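Local coordinates for cytidylyltransferase (Leptospira borgpetersenii serovar Hardjo-bovis, PDB 6OEW), which probably acts as a metal-binding nucleotidyltransferase of the cytidylyltransferase family, likely using CTP as the nucleotide donor, at residues Glu157-Ile162 against Glu170-Tyr175. Sequence-based numbering, arbitrary orientation.
Sequences EKLDSI and EHIVPY
L159, on helix 153-162, reaches I172 and Y175 with separate branches. Its CB points toward the 170-175 segment, and chi1 of -64° sets CG, the branch point, anti to the carbonyl carbon and beside the backbone N. CD1 meets the backbone of I172, 3.4 Å from its O, and lies 4.2 Å from I172 CG2; the two side chains cross at about a right angle. CD2 turns to the tyrosine, 4.3 Å from Y175 CD2, and approaches that ring obliquely. Three residues on, I162 sets CG2 over a face of the same ring, a CH-pi contact with the methyl 4.0 Å from the centroid and 13° off the normal. Y175 presents this face with CG anti to its backbone N (chi1 -175°). I172, the first residue to leave helical geometry after helix 166-171, with positive phi, changes the chain's course; its side chain also packs on Y90 of helix 86-96 and R104 of strand 101-106. No hydrogen bond crosses between the segments, which bury 201 Å² through methyl contacts with an aromatic ring, a methyl and one carbonyl oxygen. The contact therefore probably rests on van der Waals and CH-pi packing rather than directional polar bonds.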
# COMPACT_ATOMS: atom_id res chain seq x y z
N GLU A 157 -18.04 2.24 -5.19
CA GLU A 157 -19.35 2.88 -5.05
C GLU A 157 -20.36 1.94 -4.40
O GLU A 157 -21.15 2.36 -3.55
CB GLU A 157 -19.83 3.38 -6.41
CG GLU A 157 -19.08 4.64 -6.85
CD GLU A 157 -19.44 5.11 -8.25
OE1 GLU A 157 -19.86 4.27 -9.08
OE2 GLU A 157 -19.28 6.32 -8.53
N LYS A 158 -20.32 0.65 -4.76
CA LYS A 158 -21.19 -0.32 -4.09
C LYS A 158 -20.85 -0.43 -2.60
O LYS A 158 -21.76 -0.51 -1.77
CB LYS A 158 -21.07 -1.69 -4.77
N LEU A 159 -19.57 -0.41 -2.25
CA LEU A 159 -19.22 -0.41 -0.82
C LEU A 159 -19.70 0.86 -0.13
O LEU A 159 -20.21 0.80 0.99
CB LEU A 159 -17.72 -0.58 -0.63
CG LEU A 159 -17.15 -1.91 -1.12
CD1 LEU A 159 -15.67 -1.99 -0.83
CD2 LEU A 159 -17.93 -3.05 -0.46
N ASP A 160 -19.52 2.02 -0.77
CA ASP A 160 -20.04 3.26 -0.19
C ASP A 160 -21.53 3.17 0.06
O ASP A 160 -22.03 3.64 1.09
CB ASP A 160 -19.72 4.44 -1.12
CG ASP A 160 -20.29 5.74 -0.62
OD1 ASP A 160 -20.07 6.09 0.56
OD2 ASP A 160 -20.96 6.43 -1.41
N SER A 161 -22.27 2.55 -0.86
CA SER A 161 -23.72 2.44 -0.71
C SER A 161 -24.10 1.43 0.37
O SER A 161 -25.08 1.63 1.09
CB SER A 161 -24.36 2.04 -2.04
OG SER A 161 -25.70 1.66 -1.82
N ILE A 162 -23.33 0.36 0.50
CA ILE A 162 -23.70 -0.76 1.36
C ILE A 162 -23.27 -0.52 2.81
O ILE A 162 -24.02 -0.79 3.75
CB ILE A 162 -23.08 -2.06 0.82
CG1 ILE A 162 -23.85 -2.60 -0.37
CG2 ILE A 162 -22.97 -3.13 1.91
CD1 ILE A 162 -23.17 -3.82 -0.95
N GLU A 170 -13.65 2.71 7.66
CA GLU A 170 -12.23 2.98 7.89
C GLU A 170 -11.33 2.06 7.08
O GLU A 170 -10.28 2.50 6.58
CB GLU A 170 -11.91 2.89 9.40
CG GLU A 170 -10.40 2.82 9.67
CD GLU A 170 -10.02 2.88 11.15
OE1 GLU A 170 -10.91 2.73 12.02
OE2 GLU A 170 -8.82 3.07 11.43
N HIS A 171 -11.71 0.79 6.90
CA HIS A 171 -10.82 -0.18 6.28
C HIS A 171 -11.17 -0.52 4.84
O HIS A 171 -10.35 -1.15 4.16
CB HIS A 171 -10.77 -1.45 7.11
CG HIS A 171 -10.15 -1.21 8.45
ND1 HIS A 171 -8.80 -0.95 8.60
CD2 HIS A 171 -10.70 -1.08 9.68
CE1 HIS A 171 -8.54 -0.73 9.87
NE2 HIS A 171 -9.67 -0.80 10.55
N ILE A 172 -12.37 -0.13 4.39
CA ILE A 172 -12.83 -0.23 3.00
C ILE A 172 -13.19 -1.67 2.63
O ILE A 172 -14.35 -1.96 2.32
CB ILE A 172 -11.82 0.32 1.99
CG1 ILE A 172 -11.51 1.79 2.26
CG2 ILE A 172 -12.40 0.16 0.57
CD1 ILE A 172 -10.58 2.42 1.22
N VAL A 173 -12.22 -2.57 2.67
CA VAL A 173 -12.37 -3.92 2.13
C VAL A 173 -13.09 -4.94 3.01
O VAL A 173 -13.49 -5.97 2.45
CB VAL A 173 -11.01 -4.50 1.75
CG1 VAL A 173 -10.32 -3.61 0.75
CG2 VAL A 173 -10.18 -4.74 3.02
N PRO A 174 -13.29 -4.76 4.33
CA PRO A 174 -13.77 -5.89 5.14
C PRO A 174 -15.03 -6.56 4.62
O PRO A 174 -15.15 -7.79 4.70
CB PRO A 174 -14.03 -5.26 6.52
CG PRO A 174 -13.07 -4.20 6.59
CD PRO A 174 -13.04 -3.60 5.22
N TYR A 175 -15.99 -5.79 4.11
CA TYR A 175 -17.21 -6.41 3.61
C TYR A 175 -16.90 -7.32 2.42
O TYR A 175 -17.54 -8.37 2.26
CB TYR A 175 -18.24 -5.36 3.22
CG TYR A 175 -19.57 -5.95 2.79
CD1 TYR A 175 -20.60 -6.13 3.71
CD2 TYR A 175 -19.79 -6.35 1.47
CE1 TYR A 175 -21.82 -6.68 3.32
CE2 TYR A 175 -21.00 -6.90 1.08
CZ TYR A 175 -22.00 -7.07 2.00
OH TYR A 175 -23.20 -7.61 1.61